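Local coordinates for trans-4-hydroxy-L-proline dehydratase (Clostridioides difficile 70-100-2010, PDB 6VXC), which catalyses the glycyl-radical dehydration of trans-4-hydroxy-L-proline to (S)-1-pyrroline-5-carboxylate, a step in the anaerobic breakdown of hydroxyproline, at residues N472-E478 / F671-A677; I493-T497 / K515-M520; N627-D633 / K708-K712; Q757-F761 / V781-Y786. All blocks are in the same frame, centred on the assembly; numbering follows the deposited sequence.

Contact 1 (N472-E478 / F671-A677); sequences NIPKILE and FGEIMGA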
loop_
_atom_site.group_PDB
_atom_site.type_symbol
_atom_site.label_atom_id
_atom_site.label_comp_id
_atom_site.label_asym_id
_atom_site.label_seq_id
_atom_site.Cartn_x
_atom_site.Cartn_y
_atom_site.Cartn_z
ATOM N N ASN A 472 14.237 -9.228 -4.468
ATOM C CA ASN A 472 14.369 -9.596 -5.878
ATOM C C ASN A 472 14.754 -11.078 -5.949
ATOM O O ASN A 472 15.916 -11.445 -6.097
ATOM C CB ASN A 472 15.409 -8.687 -6.549
ATOM C CG ASN A 472 15.411 -8.786 -8.082
ATOM O OD1 ASN A 472 14.885 -9.744 -8.666
ATOM N ND2 ASN A 472 16.047 -7.804 -8.737
ATOM N N ILE A 473 13.753 -11.958 -5.805
ATOM C CA ILE A 473 14.046 -13.393 -5.752
ATOM C C ILE A 473 14.708 -13.876 -7.035
ATOM O O ILE A 473 15.665 -14.657 -6.956
ATOM C CB ILE A 473 12.785 -14.183 -5.385
ATOM C CG1 ILE A 473 12.225 -13.657 -4.069
ATOM C CG2 ILE A 473 13.100 -15.654 -5.268
ATOM C CD1 ILE A 473 10.898 -14.247 -3.725
ATOM N N PRO A 474 14.257 -13.486 -8.228
ATOM C CA PRO A 474 14.950 -13.928 -9.452
ATOM C C PRO A 474 16.419 -13.519 -9.496
ATOM O O PRO A 474 17.258 -14.293 -9.963
ATOM C CB PRO A 474 14.132 -13.257 -10.570
ATOM C CG PRO A 474 12.746 -13.062 -9.968
ATOM C CD PRO A 474 13.028 -12.723 -8.521
ATOM N N LYS A 475 16.756 -12.316 -9.039
ATOM C CA LYS A 475 18.162 -11.925 -9.057
ATOM C C LYS A 475 18.980 -12.699 -8.024
ATOM O O LYS A 475 20.188 -12.852 -8.197
ATOM C CB LYS A 475 18.306 -10.428 -8.840
ATOM C CG LYS A 475 19.700 -9.882 -9.191
ATOM C CD LYS A 475 19.686 -8.362 -9.276
ATOM C CE LYS A 475 21.066 -7.771 -9.585
ATOM N NZ LYS A 475 21.422 -7.919 -11.023
ATOM N N ILE A 476 18.348 -13.225 -6.978
ATOM C CA ILE A 476 19.069 -14.123 -6.087
ATOM C C ILE A 476 19.476 -15.391 -6.830
ATOM O O ILE A 476 20.580 -15.911 -6.626
ATOM C CB ILE A 476 18.228 -14.418 -4.833
ATOM C CG1 ILE A 476 18.097 -13.124 -4.006
ATOM C CG2 ILE A 476 18.833 -15.575 -4.015
ATOM C CD1 ILE A 476 17.197 -13.253 -2.788
ATOM N N LEU A 477 18.613 -15.903 -7.720
ATOM C CA LEU A 477 19.049 -17.011 -8.567
ATOM C C LEU A 477 20.179 -16.564 -9.490
ATOM O O LEU A 477 21.151 -17.298 -9.691
ATOM C CB LEU A 477 17.879 -17.584 -9.383
ATOM C CG LEU A 477 18.231 -18.738 -10.349
ATOM C CD1 LEU A 477 18.768 -19.965 -9.612
ATOM C CD2 LEU A 477 17.037 -19.143 -11.194
ATOM N N GLU A 478 20.084 -15.347 -10.031
ATOM C CA GLU A 478 21.155 -14.858 -10.891
ATOM C C GLU A 478 22.489 -14.855 -10.157
ATOM O O GLU A 478 23.486 -15.370 -10.675
ATOM C CB GLU A 478 20.819 -13.457 -11.410
ATOM C CG GLU A 478 21.839 -12.876 -12.396
ATOM C CD GLU A 478 21.386 -11.546 -12.997
ATOM O OE1 GLU A 478 21.308 -10.544 -12.264
ATOM O OE2 GLU A 478 21.092 -11.508 -14.210
ATOM N N PHE A 671 13.073 -4.432 -10.757
ATOM C CA PHE A 671 13.831 -5.650 -10.472
ATOM C C PHE A 671 14.234 -6.383 -11.748
ATOM O O PHE A 671 15.288 -7.022 -11.783
ATOM C CB PHE A 671 13.018 -6.583 -9.574
ATOM C CG PHE A 671 13.080 -6.234 -8.118
ATOM C CD1 PHE A 671 13.936 -5.238 -7.665
ATOM C CD2 PHE A 671 12.291 -6.917 -7.185
ATOM C CE1 PHE A 671 14.011 -4.923 -6.316
ATOM C CE2 PHE A 671 12.364 -6.617 -5.825
ATOM C CZ PHE A 671 13.221 -5.608 -5.392
ATOM N N GLY A 672 13.396 -6.331 -12.792
ATOM C CA GLY A 672 13.783 -6.903 -14.068
ATOM C C GLY A 672 14.745 -6.037 -14.855
ATOM O O GLY A 672 15.578 -6.558 -15.600
ATOM N N GLU A 673 14.625 -4.714 -14.728
ATOM C CA GLU A 673 15.502 -3.804 -15.463
ATOM C C GLU A 673 16.975 -3.973 -15.078
ATOM O O GLU A 673 17.856 -3.758 -15.914
ATOM C CB GLU A 673 15.053 -2.356 -15.252
ATOM C CG GLU A 673 13.791 -1.970 -16.032
ATOM C CD GLU A 673 13.299 -0.539 -15.744
ATOM O OE1 GLU A 673 12.627 0.049 -16.629
ATOM O OE2 GLU A 673 13.602 -0.005 -14.650
ATOM N N ILE A 674 17.273 -4.302 -13.829
ATOM C CA ILE A 674 18.675 -4.425 -13.436
ATOM C C ILE A 674 19.093 -5.888 -13.322
ATOM O O ILE A 674 20.002 -6.228 -12.553
ATOM C CB ILE A 674 18.966 -3.663 -12.128
ATOM C CG1 ILE A 674 17.857 -3.910 -11.110
ATOM C CG2 ILE A 674 19.146 -2.191 -12.418
ATOM C CD1 ILE A 674 17.971 -5.254 -10.441
ATOM N N MET A 675 18.432 -6.760 -14.069
ATOM C CA MET A 675 18.765 -8.178 -14.113
ATOM C C MET A 675 19.051 -8.607 -15.544
ATOM O O MET A 675 18.436 -8.109 -16.490
ATOM C CB MET A 675 17.630 -9.015 -13.520
ATOM C CG MET A 675 17.942 -10.476 -13.310
ATOM S SD MET A 675 16.608 -11.235 -12.361
ATOM C CE MET A 675 16.811 -12.914 -12.832
ATOM N N GLY A 676 19.983 -9.543 -15.704
ATOM C CA GLY A 676 20.262 -10.092 -17.012
ATOM C C GLY A 676 19.188 -11.072 -17.437
ATOM O O GLY A 676 18.152 -11.235 -16.792
ATOM N N ALA A 677 19.459 -11.747 -18.549
ATOM C CA ALA A 677 18.561 -12.791 -19.009
ATOM C C ALA A 677 18.483 -13.889 -17.963
ATOM O O ALA A 677 19.425 -14.119 -17.205
ATOM C CB ALA A 677 19.039 -13.359 -20.342
HETATM O O HOH W 1 21.754 -13.122 -16.198
#
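Asn472 lies flat on one face of the Phe671 ring: its amide is stacked on the ring with the two planes only 13° apart, and CB sits over the ring centre, 3.6 Å from the centroid, as a CH-pi contact. From that position ND2 donates to Phe671 O at 3.2 Å, tilted from the plane of the carbonyl, and its other bond goes to Gly167 O. Asn472 is also the N-cap of helix 473-481, and its OD1 takes Lys475 N at 3.2 Å from above the amide carbonyl plane.

Next to this stack the loop that leaves helix 667-673 feeds in side chains. Met675 runs extended and slides past Glu478 in the opposite direction, its CG against the carboxylate, until CE reaches Pro474 CB at 3.5 Å. Lys475 crosses Ile674 at about a right angle, its CD against Ile674 CD1. A bend at its last torsion (chi4 77°) drops NZ onto Ile674 O, 2.7 Å away and in the carbonyl plane. Glu478 OE2 uses its syn lone pair for Gly676 N at 2.7 Å and also accepts from a water that donates to Ala677 O.

Lys475 NZ meets Glu478 OE1 at 2.9 Å and pairs with Asp486 too, so this buried ammonium faces two carboxylates and a carbonyl, which would be expected to favour its charged form.

Contact 2 (I493-T497 / K515-M520); sequences IGIET and KQLHYM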
loop_
_atom_site.group_PDB
_atom_site.type_symbol
_atom_site.label_atom_id
_atom_site.label_comp_id
_atom_site.label_asym_id
_atom_site.label_seq_id
_atom_site.Cartn_x
_atom_site.Cartn_y
_atom_site.Cartn_z
ATOM N N ILE A 493 28.218 -9.243 -5.029
ATOM C CA ILE A 493 27.097 -8.829 -4.192
ATOM C C ILE A 493 26.710 -9.919 -3.201
ATOM O O ILE A 493 26.408 -9.627 -2.046
ATOM C CB ILE A 493 25.894 -8.415 -5.078
ATOM C CG1 ILE A 493 26.259 -7.192 -5.939
ATOM C CG2 ILE A 493 24.613 -8.206 -4.253
ATOM C CD1 ILE A 493 26.653 -5.979 -5.124
ATOM N N GLY A 494 26.756 -11.173 -3.625
ATOM C CA GLY A 494 26.429 -12.307 -2.789
ATOM C C GLY A 494 27.654 -13.028 -2.259
ATOM O O GLY A 494 28.746 -12.461 -2.162
ATOM N N ILE A 495 27.461 -14.295 -1.897
ATOM C CA ILE A 495 28.521 -15.134 -1.342
ATOM C C ILE A 495 28.939 -16.175 -2.382
ATOM O O ILE A 495 28.266 -16.381 -3.386
ATOM C CB ILE A 495 28.093 -15.817 -0.030
ATOM C CG1 ILE A 495 26.753 -16.538 -0.206
ATOM C CG2 ILE A 495 27.985 -14.787 1.082
ATOM C CD1 ILE A 495 26.365 -17.446 0.944
ATOM N N GLU A 496 30.065 -16.846 -2.121
ATOM C CA GLU A 496 30.594 -17.871 -3.034
ATOM C C GLU A 496 29.955 -19.215 -2.723
ATOM O O GLU A 496 30.420 -19.955 -1.866
ATOM C CB GLU A 496 32.112 -17.966 -2.933
ATOM C CG GLU A 496 32.855 -16.806 -3.565
ATOM C CD GLU A 496 34.380 -16.933 -3.443
ATOM O OE1 GLU A 496 34.883 -18.054 -3.191
ATOM O OE2 GLU A 496 35.065 -15.897 -3.602
ATOM N N THR A 497 28.888 -19.554 -3.439
ATOM C CA THR A 497 28.248 -20.849 -3.236
ATOM C C THR A 497 28.752 -21.926 -4.195
ATOM O O THR A 497 28.321 -23.077 -4.096
ATOM C CB THR A 497 26.716 -20.713 -3.332
ATOM O OG1 THR A 497 26.361 -19.890 -4.445
ATOM C CG2 THR A 497 26.164 -20.096 -2.052
ATOM N N LYS A 515 21.248 -20.890 0.039
ATOM C CA LYS A 515 22.312 -20.195 0.761
ATOM C C LYS A 515 22.415 -18.737 0.332
ATOM O O LYS A 515 22.602 -17.857 1.176
ATOM C CB LYS A 515 23.659 -20.886 0.561
ATOM C CG LYS A 515 23.801 -22.236 1.231
ATOM C CD LYS A 515 25.239 -22.713 1.041
ATOM C CE LYS A 515 25.406 -24.187 1.308
ATOM N NZ LYS A 515 26.817 -24.564 1.012
ATOM N N GLN A 516 22.289 -18.453 -0.970
ATOM C CA GLN A 516 22.275 -17.055 -1.382
ATOM C C GLN A 516 21.090 -16.324 -0.765
ATOM O O GLN A 516 21.234 -15.199 -0.286
ATOM C CB GLN A 516 22.247 -16.942 -2.901
ATOM C CG GLN A 516 23.488 -17.482 -3.584
ATOM C CD GLN A 516 24.641 -16.508 -3.545
ATOM O OE1 GLN A 516 24.519 -15.386 -3.045
ATOM N NE2 GLN A 516 25.768 -16.924 -4.098
ATOM N N LEU A 517 19.923 -16.974 -0.733
ATOM C CA LEU A 517 18.735 -16.387 -0.122
ATOM C C LEU A 517 18.965 -16.067 1.354
ATOM O O LEU A 517 18.621 -14.979 1.822
ATOM C CB LEU A 517 17.559 -17.346 -0.281
ATOM C CG LEU A 517 16.189 -16.964 0.263
ATOM C CD1 LEU A 517 15.770 -15.640 -0.321
ATOM C CD2 LEU A 517 15.190 -18.059 -0.103
ATOM N N HIS A 518 19.498 -17.034 2.102
ATOM C CA HIS A 518 19.772 -16.839 3.522
ATOM C C HIS A 518 20.665 -15.628 3.734
ATOM O O HIS A 518 20.397 -14.789 4.593
ATOM C CB HIS A 518 20.420 -18.102 4.106
ATOM C CG HIS A 518 20.862 -17.962 5.536
ATOM N ND1 HIS A 518 19.976 -17.854 6.589
ATOM C CD2 HIS A 518 22.099 -17.937 6.086
ATOM C CE1 HIS A 518 20.648 -17.767 7.723
ATOM N NE2 HIS A 518 21.937 -17.816 7.447
ATOM N N TYR A 519 21.723 -15.509 2.934
ATOM C CA TYR A 519 22.633 -14.378 3.073
ATOM C C TYR A 519 21.921 -13.061 2.792
ATOM O O TYR A 519 22.058 -12.090 3.543
ATOM C CB TYR A 519 23.811 -14.559 2.126
ATOM C CG TYR A 519 24.802 -13.414 2.123
ATOM C CD1 TYR A 519 25.617 -13.172 3.224
ATOM C CD2 TYR A 519 24.950 -12.609 1.007
ATOM C CE1 TYR A 519 26.539 -12.147 3.215
ATOM C CE2 TYR A 519 25.866 -11.579 0.981
ATOM C CZ TYR A 519 26.660 -11.349 2.091
ATOM O OH TYR A 519 27.577 -10.328 2.082
ATOM N N MET A 520 21.147 -13.011 1.704
ATOM C CA MET A 520 20.507 -11.753 1.333
ATOM C C MET A 520 19.440 -11.356 2.355
ATOM O O MET A 520 19.279 -10.167 2.667
ATOM C CB MET A 520 19.925 -11.878 -0.082
ATOM C CG MET A 520 19.625 -10.550 -0.783
ATOM S SD MET A 520 21.023 -9.396 -0.828
ATOM C CE MET A 520 22.257 -10.450 -1.563
HETATM O O HOH W 2 26.942 -24.361 -2.356
#
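Ile493 brings its carbonyl O to the edge of the Tyr519 ring, in the ring plane, 3.6 Å from CE2, while its CG2 makes a looser apolar contact with Met520 CE. Gly494 follows with CA 3.6 Å from Gln516 OE1.

Both backbone polar groups of Ile495 are bonded to the Gln516 amide. Its N gives a weak hydrogen bond to Gln516 OE1, and its O accepts from Gln516 NE2 at 2.7 Å, with the donor tilted from the carbonyl plane. The two branches of its side chain divide: CG2 stands over the centre of the Tyr519 ring, 3.5 Å from the centroid and 6° off the normal, while CD1 rests near Lys515 O.

At Thr497, OG1 takes the second N-H of Gln516 NE2 at 3.0 Å, and CG2 packs on Lys515 CB at 3.7 Å. The bend of the Gln516 chain at chi2 (-80°) swings its amide across to meet the loop, so that one side-chain amide serves three loop atoms.

This is a loop laid over the helix it leads into: the segment after strand 491-492 folds back on helix 506-538, whose neighbouring surface packs on helices 158-166 and 473-481 in the PFL-like part of the enzyme.

Contact 3 (N627-D633 / K708-K712); sequences NDDDYAD and KSCAK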
loop_
_atom_site.group_PDB
_atom_site.type_symbol
_atom_site.label_atom_id
_atom_site.label_comp_id
_atom_site.label_asym_id
_atom_site.label_seq_id
_atom_site.Cartn_x
_atom_site.Cartn_y
_atom_site.Cartn_z
ATOM N N ASN A 627 -0.097 -23.662 -15.214
ATOM C CA ASN A 627 -0.807 -24.571 -16.099
ATOM C C ASN A 627 -1.351 -25.772 -15.349
ATOM O O ASN A 627 -1.739 -26.764 -15.970
ATOM C CB ASN A 627 0.110 -25.012 -17.240
ATOM C CG ASN A 627 0.512 -23.858 -18.109
ATOM O OD1 ASN A 627 -0.262 -23.422 -18.958
ATOM N ND2 ASN A 627 1.701 -23.335 -17.890
ATOM N N ASP A 628 -1.425 -25.684 -14.024
ATOM C CA ASP A 628 -1.776 -26.830 -13.199
ATOM C C ASP A 628 -0.856 -28.010 -13.507
ATOM O O ASP A 628 -1.268 -29.169 -13.487
ATOM C CB ASP A 628 -3.247 -27.223 -13.371
ATOM C CG ASP A 628 -3.715 -28.167 -12.286
ATOM O OD1 ASP A 628 -3.090 -28.191 -11.194
ATOM O OD2 ASP A 628 -4.670 -28.912 -12.546
ATOM N N ASP A 629 0.408 -27.702 -13.808
ATOM C CA ASP A 629 1.427 -28.696 -14.138
ATOM C C ASP A 629 2.347 -28.870 -12.929
ATOM O O ASP A 629 3.148 -27.982 -12.625
ATOM C CB ASP A 629 2.209 -28.254 -15.374
ATOM C CG ASP A 629 3.233 -29.277 -15.834
ATOM O OD1 ASP A 629 3.579 -30.200 -15.070
ATOM O OD2 ASP A 629 3.696 -29.137 -16.983
ATOM N N ASP A 630 2.247 -30.028 -12.260
ATOM C CA ASP A 630 2.972 -30.254 -11.009
ATOM C C ASP A 630 4.489 -30.272 -11.188
ATOM O O ASP A 630 5.208 -30.004 -10.225
ATOM C CB ASP A 630 2.492 -31.556 -10.356
ATOM C CG ASP A 630 1.175 -31.382 -9.609
ATOM O OD1 ASP A 630 0.891 -30.259 -9.123
ATOM O OD2 ASP A 630 0.405 -32.356 -9.556
ATOM N N TYR A 631 4.997 -30.543 -12.388
ATOM C CA TYR A 631 6.444 -30.457 -12.585
ATOM C C TYR A 631 6.939 -29.049 -12.280
ATOM O O TYR A 631 7.943 -28.861 -11.582
ATOM C CB TYR A 631 6.824 -30.848 -14.011
ATOM C CG TYR A 631 8.303 -31.075 -14.181
ATOM C CD1 TYR A 631 9.172 -30.016 -14.372
ATOM C CD2 TYR A 631 8.832 -32.362 -14.141
ATOM C CE1 TYR A 631 10.523 -30.219 -14.522
ATOM C CE2 TYR A 631 10.192 -32.580 -14.297
ATOM C CZ TYR A 631 11.032 -31.496 -14.481
ATOM O OH TYR A 631 12.380 -31.672 -14.640
ATOM N N ALA A 632 6.227 -28.037 -12.785
ATOM C CA ALA A 632 6.590 -26.660 -12.474
ATOM C C ALA A 632 6.048 -26.232 -11.108
ATOM O O ALA A 632 6.741 -25.554 -10.343
ATOM C CB ALA A 632 6.060 -25.725 -13.563
ATOM N N ASP A 633 4.824 -26.642 -10.775
ATOM C CA ASP A 633 4.186 -26.119 -9.574
ATOM C C ASP A 633 4.834 -26.638 -8.297
ATOM O O ASP A 633 4.825 -25.938 -7.279
ATOM C CB ASP A 633 2.696 -26.455 -9.573
ATOM C CG ASP A 633 1.930 -25.729 -10.674
ATOM O OD1 ASP A 633 2.520 -24.857 -11.347
ATOM O OD2 ASP A 633 0.726 -26.018 -10.830
ATOM N N LYS A 708 -5.732 -22.897 -10.174
ATOM C CA LYS A 708 -5.312 -24.155 -9.566
ATOM C C LYS A 708 -3.816 -24.144 -9.232
ATOM O O LYS A 708 -3.420 -24.587 -8.154
ATOM C CB LYS A 708 -5.668 -25.313 -10.501
ATOM C CG LYS A 708 -7.153 -25.676 -10.510
ATOM C CD LYS A 708 -7.347 -27.050 -11.120
ATOM C CE LYS A 708 -8.764 -27.265 -11.584
ATOM N NZ LYS A 708 -8.893 -28.594 -12.249
ATOM N N SER A 709 -2.974 -23.598 -10.120
ATOM C CA SER A 709 -1.556 -23.450 -9.792
ATOM C C SER A 709 -1.357 -22.532 -8.579
ATOM O O SER A 709 -0.631 -22.870 -7.640
ATOM C CB SER A 709 -0.796 -22.896 -11.005
ATOM O OG SER A 709 -0.574 -23.848 -12.024
ATOM N N CYS A 710 -2.009 -21.366 -8.583
ATOM C CA CYS A 710 -1.836 -20.408 -7.492
ATOM C C CYS A 710 -2.325 -20.958 -6.156
ATOM O O CYS A 710 -1.805 -20.578 -5.103
ATOM C CB CYS A 710 -2.574 -19.101 -7.819
ATOM S SG CYS A 710 -1.856 -18.184 -9.180
ATOM N N ALA A 711 -3.335 -21.823 -6.175
ATOM C CA ALA A 711 -3.850 -22.375 -4.928
ATOM C C ALA A 711 -2.886 -23.360 -4.271
ATOM O O ALA A 711 -3.048 -23.662 -3.083
ATOM C CB ALA A 711 -5.197 -23.049 -5.171
ATOM N N LYS A 712 -1.876 -23.843 -5.002
ATOM C CA LYS A 712 -0.890 -24.762 -4.444
ATOM C C LYS A 712 0.113 -24.052 -3.544
ATOM O O LYS A 712 0.844 -24.716 -2.805
ATOM C CB LYS A 712 -0.171 -25.505 -5.577
ATOM C CG LYS A 712 -1.104 -26.382 -6.414
ATOM C CD LYS A 712 -0.394 -26.947 -7.646
ATOM C CE LYS A 712 -1.385 -27.632 -8.593
ATOM N NZ LYS A 712 -0.667 -28.150 -9.798
#
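Lys712 NZ is the hub of a salt-bridge network in which three aspartates from the start of helix 630-647 and the turn before it converge on one ammonium from the 708-712 segment. The Lys712 chain is extended and meets all three carboxylates at about right angles. Asp633 OD2 receives NZ at 2.7 Å on its anti lone pair. Asp630 OD1, also at 2.7 Å, is approached from well above its carboxylate plane, whereas Asp628 OD1, at 2.8 Å, is met on the anti side. Three negative groups round a single positive one should hold the lysine strongly in its charged form. Lys708 lays its CD against Asp628 OD2 and brings a further positive charge toward that carboxylate, but its NZ stays beyond salt-bridge range.

Aliphatic packing is slight: Lys712 CD lies 3.7 Å from Asp633 CB.

Hydrogen bonds centre on Ser709, and its OG receives Asp628 N at 2.8 Å. On the aspartate segment itself, Asp629 is the N-cap of the helix, its OD1 accepting from Tyr631 N. Asn627, two residues earlier, ties its amide to Gly698, Thr700 and Asn701, ahead of the helix that carries Ser709. Ser709 OG in turn donates to Asp633 OD2 at 2.8 Å, meeting that oxygen on its syn side, 22° out of the carboxylate plane.

Contact 4 (Q757-F761 / V781-Y786); sequences QFNVF and VRVAGY
Asn759 OD1 accepts from Arg782 N at 2.9 Å, nearly straight at 162°, while ND2 of the same amide donates to Arg782 O, also at 2.9 Å. The side-chain amide thereby reads both polar groups of one residue's backbone, much as a neighbouring strand would. Arg782 O lies in the amide plane of Asn759, and each donor is slightly tilted from the plane of the carbonyl it addresses. OD1 also rests against Arg782 CB at 3.3 Å.

Arg782 leaves its backbone with CG anti to N (chi1 -164°) and bends at chi2, which sends the guanidinium along toward Gln757. The two side chains cross at about a right angle, with the Gln757 amide standing almost perpendicular to the guanidinium, at its edge. The far end of the same arginine, NH2, bonds Ser787 OG, and Tyr786 N lies over one guanidinium face.

These residues belong to the glycyl radical domain: strand 755-759 of the mixed sheet faces the short hairpin 780-782/787-789, whose turn carries Gly785, the residue that bears the radical in the activated enzyme, although it is unmodified here. The side chain of Cys454, probably the cysteine radical site, comes within about 4 Å of Gly785.

Gly785 adopts positive phi (81°), a conformation that suits glycine. Beside it, the Gln757 amide comes close to Gly785 N. At the other end of the contact, Phe761 CD2 and Val781 CG1 touch loosely at 4.4 Å, and both side chains also pack on Ile801 of helix 795-803.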
loop_
_atom_site.group_PDB
_atom_site.type_symbol
_atom_site.label_atom_id
_atom_site.label_comp_id
_atom_site.label_asym_id
_atom_site.label_seq_id
_atom_site.Cartn_x
_atom_site.Cartn_y
_atom_site.Cartn_z
ATOM N N GLN A 757 -7.803 -9.962 -8.986
ATOM C CA GLN A 757 -8.299 -8.720 -9.565
ATOM C C GLN A 757 -8.134 -8.801 -11.083
ATOM O O GLN A 757 -7.247 -9.495 -11.576
ATOM C CB GLN A 757 -7.555 -7.513 -9.008
ATOM C CG GLN A 757 -6.080 -7.509 -9.350
ATOM C CD GLN A 757 -5.291 -6.495 -8.530
ATOM O OE1 GLN A 757 -5.684 -6.140 -7.414
ATOM N NE2 GLN A 757 -4.205 -5.984 -9.102
ATOM N N PHE A 758 -8.972 -8.070 -11.822
ATOM C CA PHE A 758 -9.121 -8.276 -13.262
ATOM C C PHE A 758 -8.834 -7.014 -14.076
ATOM O O PHE A 758 -9.247 -5.909 -13.711
ATOM C CB PHE A 758 -10.539 -8.765 -13.602
ATOM C CG PHE A 758 -10.940 -10.020 -12.877
ATOM C CD1 PHE A 758 -10.226 -11.205 -13.063
ATOM C CD2 PHE A 758 -12.031 -10.020 -12.009
ATOM C CE1 PHE A 758 -10.597 -12.370 -12.395
ATOM C CE2 PHE A 758 -12.411 -11.179 -11.328
ATOM C CZ PHE A 758 -11.692 -12.361 -11.527
ATOM N N ASN A 759 -8.126 -7.200 -15.182
ATOM C CA ASN A 759 -8.149 -6.281 -16.310
ATOM C C ASN A 759 -9.135 -6.798 -17.356
ATOM O O ASN A 759 -9.210 -8.003 -17.604
ATOM C CB ASN A 759 -6.765 -6.120 -16.945
ATOM C CG ASN A 759 -5.995 -4.938 -16.383
ATOM O OD1 ASN A 759 -6.518 -3.828 -16.281
ATOM N ND2 ASN A 759 -4.737 -5.163 -16.042
ATOM N N VAL A 760 -9.899 -5.884 -17.951
ATOM C CA VAL A 760 -10.754 -6.203 -19.092
ATOM C C VAL A 760 -10.630 -5.066 -20.095
ATOM O O VAL A 760 -11.391 -4.094 -20.039
ATOM C CB VAL A 760 -12.218 -6.389 -18.657
ATOM C CG1 VAL A 760 -13.117 -6.801 -19.866
ATOM C CG2 VAL A 760 -12.322 -7.371 -17.522
ATOM N N PHE A 761 -9.681 -5.162 -21.015
ATOM C CA PHE A 761 -9.458 -4.064 -21.941
ATOM C C PHE A 761 -9.294 -4.596 -23.351
ATOM O O PHE A 761 -8.989 -5.767 -23.572
ATOM C CB PHE A 761 -8.242 -3.204 -21.541
ATOM C CG PHE A 761 -6.929 -3.965 -21.418
ATOM C CD1 PHE A 761 -6.247 -4.405 -22.544
ATOM C CD2 PHE A 761 -6.351 -4.164 -20.170
ATOM C CE1 PHE A 761 -5.026 -5.076 -22.429
ATOM C CE2 PHE A 761 -5.128 -4.834 -20.037
ATOM C CZ PHE A 761 -4.467 -5.289 -21.168
ATOM N N VAL A 781 -6.244 1.504 -16.147
ATOM C CA VAL A 781 -6.038 0.055 -16.142
ATOM C C VAL A 781 -5.598 -0.393 -14.753
ATOM O O VAL A 781 -5.224 0.414 -13.900
ATOM C CB VAL A 781 -5.013 -0.429 -17.201
ATOM C CG1 VAL A 781 -5.493 -0.124 -18.599
ATOM C CG2 VAL A 781 -3.656 0.164 -16.954
ATOM N N ARG A 782 -5.646 -1.707 -14.543
ATOM C CA ARG A 782 -5.170 -2.323 -13.312
ATOM C C ARG A 782 -3.678 -2.609 -13.430
ATOM O O ARG A 782 -3.243 -3.243 -14.386
ATOM C CB ARG A 782 -5.929 -3.618 -13.017
ATOM C CG ARG A 782 -5.765 -4.115 -11.581
ATOM C CD ARG A 782 -6.418 -3.145 -10.588
ATOM N NE ARG A 782 -6.262 -3.584 -9.212
ATOM C CZ ARG A 782 -6.820 -2.994 -8.156
ATOM N NH1 ARG A 782 -6.619 -3.486 -6.939
ATOM N NH2 ARG A 782 -7.593 -1.927 -8.314
ATOM N N VAL A 783 -2.909 -2.139 -12.456
ATOM C CA VAL A 783 -1.463 -2.345 -12.437
ATOM C C VAL A 783 -1.173 -3.535 -11.536
ATOM O O VAL A 783 -1.115 -4.661 -12.013
ATOM C CB VAL A 783 -0.731 -1.062 -12.006
ATOM C CG1 VAL A 783 0.764 -1.274 -12.018
ATOM C CG2 VAL A 783 -1.080 0.053 -12.965
ATOM N N ALA A 784 -1.035 -3.315 -10.227
ATOM C CA ALA A 784 -0.844 -4.447 -9.314
ATOM C C ALA A 784 -1.296 -4.020 -7.919
ATOM O O ALA A 784 -0.538 -3.383 -7.189
ATOM C CB ALA A 784 0.597 -4.930 -9.308
ATOM N N GLY A 785 -2.521 -4.384 -7.559
ATOM C CA GLY A 785 -3.075 -3.949 -6.294
ATOM C C GLY A 785 -3.652 -2.555 -6.292
ATOM O O GLY A 785 -4.036 -2.066 -5.218
ATOM N N TYR A 786 -3.723 -1.905 -7.454
ATOM C CA TYR A 786 -4.295 -0.572 -7.613
ATOM C C TYR A 786 -4.516 -0.291 -9.091
ATOM O O TYR A 786 -3.912 -0.920 -9.956
ATOM C CB TYR A 786 -3.404 0.516 -7.032
ATOM C CG TYR A 786 -2.141 0.760 -7.821
ATOM C CD1 TYR A 786 -1.102 -0.160 -7.798
ATOM C CD2 TYR A 786 -1.995 1.897 -8.609
ATOM C CE1 TYR A 786 0.060 0.064 -8.506
ATOM C CE2 TYR A 786 -0.837 2.130 -9.329
ATOM C CZ TYR A 786 0.185 1.202 -9.272
ATOM O OH TYR A 786 1.341 1.411 -9.978
#

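How the contacts relate
Following the chain from the N terminus, Asn472 and helix 473-481 open contact 1, whose loop closes only at 671-677, at the last turn of helix 667-673 and the loop after it. Nested inside it, contact 2 closes a short loop by folding 493-497 onto helix 506-538. The two touch, since Ile476 packs on Gln516, Leu517 and Met520. Contact 3 opens at 627-633, still within the loop of contact 1, and closes at 708-712, so contacts 1 and 3 cross; it ties the PFL-like part to the glycine radical region. Contact 4 comes last, in series with the others and wholly within that region, joining strand 755-759 to the hairpin around Gly785, its centre about 23 Å from that of contact 3.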